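Local structure of PA4485 (Pseudomonas aeruginosa, 4AVR) at residues Thr45-Asp48 and Asn49-Ser52; Ile69-Ser72 and Arg73-Glu77. The protein is probably a lytic transglycosylase of the RlpA family that cleaves peptidoglycan glycan strands, preferring naked strands lacking stem peptides. All blocks are in the same frame, centred on the assembly; numbering follows the deposited sequence.

Contact 1: residues Thr45-Asp48 and Asn49-Ser52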
ATOM      1  N   THR A  45       3.765 -16.038   9.218  1.00  9.34           N
ATOM      2  CA  THR A  45       4.415 -16.933   8.270  1.00  9.58           C
ATOM      3  C   THR A  45       3.658 -16.875   6.953  1.00  8.88           C
ATOM      4  O   THR A  45       2.459 -17.134   6.906  1.00  9.39           O
ATOM      5  CB  THR A  45       4.424 -18.380   8.785  1.00 10.81           C
ATOM      6  OG1 THR A  45       5.083 -18.436  10.046  1.00 12.96           O
ATOM      7  CG2 THR A  45       5.123 -19.318   7.799  1.00 12.27           C
ATOM      8  N   ASN A  46       4.363 -16.529   5.883  1.00  9.05           N
ATOM      9  CA  ASN A  46       3.822 -16.554   4.539  1.00  9.14           C
ATOM     10  C   ASN A  46       3.725 -18.012   4.100  1.00  9.12           C
ATOM     11  O   ASN A  46       4.739 -18.697   3.980  1.00 10.60           O
ATOM     12  CB  ASN A  46       4.731 -15.751   3.601  1.00  9.95           C
ATOM     13  CG  ASN A  46       4.215 -15.669   2.182  1.00 10.56           C
ATOM     14  OD1 ASN A  46       3.446 -16.508   1.731  1.00 12.03           O
ATOM     15  ND2 ASN A  46       4.659 -14.651   1.451  1.00 10.95           N
ATOM     16  N   LEU A  47       2.510 -18.501   3.904  1.00  8.94           N
ATOM     17  CA  LEU A  47       2.320 -19.916   3.593  1.00  9.69           C
ATOM     18  C   LEU A  47       2.732 -20.269   2.172  1.00 10.43           C
ATOM     19  O   LEU A  47       2.915 -21.448   1.860  1.00 12.27           O
ATOM     20  CB  LEU A  47       0.890 -20.336   3.893  1.00  9.68           C
ATOM     21  CG  LEU A  47       0.555 -20.261   5.386  1.00  9.65           C
ATOM     22  CD1 LEU A  47      -0.954 -20.197   5.625  1.00 11.15           C
ATOM     23  CD2 LEU A  47       1.146 -21.451   6.103  1.00 12.36           C
ATOM     24  N   ASP A  48       2.918 -19.274   1.321  1.00 10.60           N
ATOM     25  CA  ASP A  48       3.382 -19.516  -0.046  1.00 12.09           C
ATOM     26  C   ASP A  48       4.879 -19.747  -0.164  1.00 11.85           C
ATOM     27  O   ASP A  48       5.300 -20.447  -1.089  1.00 15.83           O
ATOM     28  CB  ASP A  48       2.874 -18.433  -0.987  1.00 15.00           C
ATOM     29  CG  ASP A  48       1.372 -18.626  -1.329  1.00 15.36           C
ATOM     30  OD1 ASP A  48       0.832 -19.709  -1.049  1.00 17.00           O
ATOM     31  OD2 ASP A  48       0.798 -17.699  -1.897  1.00 19.64           O
ATOM     32  N   ASN A  49       5.678 -19.223   0.759  1.00 11.26           N
ATOM     33  CA  ASN A  49       7.134 -19.423   0.718  1.00 11.69           C
ATOM     34  C   ASN A  49       7.758 -19.851   2.041  1.00 11.55           C
ATOM     35  O   ASN A  49       8.951 -20.096   2.090  1.00 14.03           O
ATOM     36  CB  ASN A  49       7.806 -18.163   0.211  1.00 13.04           C
ATOM     37  CG  ASN A  49       7.509 -16.951   1.112  1.00 13.14           C
ATOM     38  OD1 ASN A  49       7.185 -17.074   2.253  1.00 14.07           O
ATOM     39  ND2 ASN A  49       7.632 -15.758   0.496  1.00 16.35           N
ATOM     40  N   ARG A  50       6.955 -19.942   3.090  1.00 12.12           N
ATOM     41  CA  ARG A  50       7.412 -20.335   4.433  1.00 12.88           C
ATOM     42  C   ARG A  50       8.349 -19.349   5.124  1.00 13.77           C
ATOM     43  O   ARG A  50       8.901 -19.640   6.200  1.00 16.75           O
ATOM     44  CB  ARG A  50       8.071 -21.736   4.433  1.00 15.14           C
ATOM     45  CG  ARG A  50       7.288 -22.876   3.852  1.00 21.93           C
ATOM     46  CD  ARG A  50       6.102 -23.082   4.699  1.00 23.69           C
ATOM     47  NE  ARG A  50       6.399 -23.770   5.958  1.00 23.85           N
ATOM     48  CZ  ARG A  50       5.428 -24.187   6.757  1.00 21.10           C
ATOM     49  NH1 ARG A  50       4.134 -24.059   6.364  1.00 16.52           N
ATOM     50  NH2 ARG A  50       5.738 -24.735   7.914  1.00 27.70           N
ATOM     51  N   ARG A  51       8.463 -18.141   4.569  1.00 11.68           N
ATOM     52  CA  ARG A  51       9.210 -17.083   5.244  1.00 11.55           C
ATOM     53  C   ARG A  51       8.401 -16.532   6.401  1.00 10.86           C
ATOM     54  O   ARG A  51       7.174 -16.487   6.342  1.00 11.21           O
ATOM     55  CB  ARG A  51       9.551 -15.974   4.274  1.00 13.25           C
ATOM     56  CG  ARG A  51      10.458 -16.475   3.158  1.00 16.07           C
ATOM     57  CD  ARG A  51      10.919 -15.383   2.228  1.00 20.15           C
ATOM     58  NE  ARG A  51      11.833 -14.488   2.896  1.00 24.05           N
ATOM     59  CZ  ARG A  51      12.343 -13.400   2.336  1.00 25.31           C
ATOM     60  NH1 ARG A  51      12.014 -13.073   1.094  1.00 30.83           N
ATOM     61  NH2 ARG A  51      13.168 -12.631   3.028  1.00 28.39           N
ATOM     62  N   SER A  52       9.082 -16.112   7.459  1.00 11.67           N
ATOM     63  CA  SER A  52       8.404 -15.589   8.637  1.00 11.56           C
ATOM     64  C   SER A  52       9.092 -14.357   9.183  1.00 11.50           C
ATOM     65  O   SER A  52      10.297 -14.160   9.019  1.00 13.33           O
ATOM     66  CB  SER A  52       8.295 -16.648   9.730  1.00 13.97           C
ATOM     67  OG  SER A  52       9.536 -16.962  10.296  1.00 17.78           O
TER
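The side chains of Asn46 and Asn49 cross at about a right angle within a tight turn, with their amide planes 50° apart. Asn49 OD1 sits 3.1 Å from Asn46 CB, while the two nitrogens, Asn46 ND2 and Asn49 ND2, lie 3.3 Å apart. As both are donors, they do not bond each other; each instead bonds Leu79 O, so one carbonyl at the end of helix 73-79 collects both amides. Their oxygens serve the turn itself, each accepting from the backbone nitrogen two residues on, which defines two Asx turns. Asn46 OD1 takes Asp48 N at 2.8 Å. Asn49 OD1 takes Arg51 N at 2.9 Å, the donor standing 40° above the carbonyl plane. Different chi1 wells bring the amides together: Asn46 CG is anti to its backbone N (-178°), whereas Asn49 CG lies between N and the carbonyl carbon.

The turn is the beta hairpin joining strands 41-46 and 52-59 of the double-psi beta-barrel domain to which the family belongs. Asn46 N to Arg51 O, at 2.8 Å, brackets Leu47-Arg50, and inside it Arg50 N reaches Asn46 O at 2.7 Å; Asn49 N adds a weak third bond, to that last oxygen. Arg50, in the left-handed helical region, turns the chain back. Next to the closure, Thr45 and Ser52 form an antiparallel non-hydrogen-bonded pair on one sheet face, Thr45 OG1 resting 3.7 Å from Ser52 CB. Farther out, the bent Arg50 chain brings NH1 obliquely to within 4.0 Å of Leu47 CD2.

Contact 2: residues Ile69-Ser72 and Arg73-Glu77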
ATOM      1  N   ILE A  69      -4.454  -9.554   8.637  1.00  8.69           N
ATOM      2  CA  ILE A  69      -3.393  -8.666   9.109  1.00  8.84           C
ATOM      3  C   ILE A  69      -2.898  -7.820   7.954  1.00  8.66           C
ATOM      4  O   ILE A  69      -2.858  -8.283   6.824  1.00 10.12           O
ATOM      5  CB  ILE A  69      -2.259  -9.494   9.765  1.00  9.41           C
ATOM      6  CG1 ILE A  69      -1.319  -8.642  10.621  1.00 10.56           C
ATOM      7  CG2 ILE A  69      -1.507 -10.348   8.748  1.00 10.65           C
ATOM      8  CD1 ILE A  69      -0.471  -9.459  11.576  1.00 12.52           C
ATOM      9  N   ASP A  70      -2.550  -6.566   8.242  1.00  8.18           N
ATOM     10  CA  ASP A  70      -1.901  -5.679   7.282  1.00  8.23           C
ATOM     11  C   ASP A  70      -0.545  -5.304   7.850  1.00  8.00           C
ATOM     12  O   ASP A  70      -0.484  -4.828   8.975  1.00  9.77           O
ATOM     13  CB  ASP A  70      -2.717  -4.395   7.071  1.00  9.37           C
ATOM     14  CG  ASP A  70      -4.160  -4.653   6.625  1.00 11.33           C
ATOM     15  OD1 ASP A  70      -4.447  -5.674   5.958  1.00 12.77           O
ATOM     16  OD2 ASP A  70      -5.023  -3.818   6.953  1.00 13.77           O
ATOM     17  N   VAL A  71       0.532  -5.511   7.089  1.00  7.75           N
ATOM     18  CA  VAL A  71       1.884  -5.327   7.618  1.00  7.63           C
ATOM     19  C   VAL A  71       2.592  -4.146   6.949  1.00  7.41           C
ATOM     20  O   VAL A  71       2.216  -3.694   5.870  1.00  7.83           O
ATOM     21  CB  VAL A  71       2.728  -6.625   7.477  1.00  8.45           C
ATOM     22  CG1 VAL A  71       2.012  -7.800   8.134  1.00  9.69           C
ATOM     23  CG2 VAL A  71       3.057  -6.920   6.021  1.00  9.16           C
ATOM     24  N   SER A  72       3.638  -3.664   7.606  1.00  7.64           N
ATOM     25  CA  SER A  72       4.460  -2.603   7.043  1.00  8.24           C
ATOM     26  C   SER A  72       5.211  -3.070   5.798  1.00  8.26           C
ATOM     27  O   SER A  72       5.379  -4.265   5.555  1.00  8.55           O
ATOM     28  CB  SER A  72       5.474  -2.136   8.062  1.00  8.63           C
ATOM     29  OG  SER A  72       6.411  -3.184   8.302  1.00 10.08           O
ATOM     30  N   ARG A  73       5.723  -2.106   5.035  1.00  8.65           N
ATOM     31  CA  ARG A  73       6.537  -2.438   3.870  1.00  9.21           C
ATOM     32  C   ARG A  73       7.735  -3.305   4.236  1.00  9.05           C
ATOM     33  O   ARG A  73       8.034  -4.289   3.554  1.00  9.51           O
ATOM     34  CB  ARG A  73       7.008  -1.161   3.168  1.00 11.20           C
ATOM     35  CG  ARG A  73       7.605  -1.438   1.785  1.00 11.85           C
ATOM     36  CD  ARG A  73       9.028  -1.066   1.590  1.00 18.34           C
ATOM     37  NE  ARG A  73       9.482   0.033   2.347  1.00 20.38           N
ATOM     38  CZ  ARG A  73      10.464   0.122   3.237  1.00 16.39           C
ATOM     39  NH1 ARG A  73      11.318  -0.844   3.617  1.00 16.46           N
ATOM     40  NH2 ARG A  73      10.558   1.309   3.755  1.00 17.74           N
ATOM     41  N   LYS A  74       8.447  -2.943   5.296  1.00  9.48           N
ATOM     42  CA  LYS A  74       9.619  -3.705   5.710  1.00  9.76           C
ATOM     43  C   LYS A  74       9.233  -5.136   6.080  1.00  9.59           C
ATOM     44  O   LYS A  74       9.957  -6.090   5.750  1.00 10.64           O
ATOM     45  CB  LYS A  74      10.329  -3.011   6.876  1.00 10.74           C
ATOM     46  CG  LYS A  74      11.588  -3.712   7.333  1.00 12.83           C
ATOM     47  CD  LYS A  74      12.704  -3.594   6.336  1.00 20.04           C
ATOM     48  CE  LYS A  74      14.007  -4.119   6.922  1.00 27.36           C
ATOM     49  NZ  LYS A  74      15.124  -4.112   5.933  1.00 40.29           N
ATOM     50  N   ALA A  75       8.103  -5.314   6.762  1.00  9.11           N
ATOM     51  CA  ALA A  75       7.642  -6.664   7.089  1.00  9.33           C
ATOM     52  C   ALA A  75       7.298  -7.442   5.817  1.00  9.00           C
ATOM     53  O   ALA A  75       7.582  -8.641   5.718  1.00  9.81           O
ATOM     54  CB  ALA A  75       6.450  -6.607   8.032  1.00  9.56           C
ATOM     55  N   ALA A  76       6.672  -6.775   4.855  1.00  8.77           N
ATOM     56  CA  ALA A  76       6.339  -7.412   3.583  1.00  9.43           C
ATOM     57  C   ALA A  76       7.583  -7.883   2.845  1.00 10.14           C
ATOM     58  O   ALA A  76       7.589  -8.951   2.229  1.00 11.22           O
ATOM     59  CB  ALA A  76       5.534  -6.485   2.718  1.00  9.92           C
ATOM     60  N   GLU A  77       8.656  -7.098   2.916  1.00 10.36           N
ATOM     61  CA  GLU A  77       9.946  -7.533   2.358  1.00 11.24           C
ATOM     62  C   GLU A  77      10.438  -8.809   3.031  1.00 11.59           C
ATOM     63  O   GLU A  77      10.859  -9.750   2.357  1.00 13.19           O
ATOM     64  CB  GLU A  77      10.998  -6.422   2.490  1.00 12.73           C
ATOM     65  CG  GLU A  77      10.692  -5.225   1.607  1.00 13.55           C
ATOM     66  CD  GLU A  77      11.541  -4.008   1.856  1.00 15.76           C
ATOM     67  OE1 GLU A  77      12.032  -3.774   2.971  1.00 19.57           O
ATOM     68  OE2 GLU A  77      11.592  -3.152   0.947  1.00 18.96           O
TER
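This local contact is a strand-to-helix junction with a serine N-cap, buried near the centre of the double-psi beta-barrel domain expected from the family. Strand 67-71 ends at Val71, Ser72 takes the cap position, and helix 73-79 leaves almost perpendicular to the strand, the short axes making 98°. The cap is defined by Ala75 N donating to Ser72 OG at 3.1 Å, in a fairly straight bond. A chi1 of 67° places OG between the backbone N and the carbonyl carbon, from where it reaches forward to the N-H of Ala75 in the first turn. The same hydroxyl also bonds Ala28 O, so two bonds hold its rotation. Ser72 O then starts the helical bonding by accepting Ala76 N at 2.9 Å.

Apolar groups fill the inner corner. Val71 points its CB toward the helix and meets Ala75 CB at 3.8 Å, while the CG2 branch reaches on to Ala76, 4.2 Å from its CB. The small methyls of both alanines are consistent with so close an approach of the first turn to the strand end; Tyr8 of strand 2-8 touches Val71 and Ala76 alike.

Arg73 turns its CB away from the strand and bends at chi2 and chi3. Its NH2 bonds Asn27 OD1, and its side chain packs on Tyr8 of the second subunit. One turn along the helix, Arg73 NH1 forms a salt bridge with Glu77 OE1 at 3.1 Å, the oxygen lying in the guanidinium plane but approached from 39° out of the carboxylate plane.

How the contacts relate
Contact 1 precedes contact 2 in the chain, and their centres are about 13 Å apart. Both reach the same mixed sheet: 45-52 is the turn between two of its strands at the surface, and 69-77 leads from another strand into helix 73-79. That helix is the bridge between them. It begins at the cap of contact 2, and its far end, at Leu79, anchors the hairpin of contact 1. A direct but loose touch adds to this, Arg51 NH1 packing 3.7 Å from Glu77 O. Of the two contacts, the second subunit touches only the 69-77 side, where Arg12 of that subunit makes a salt bridge with Asp70.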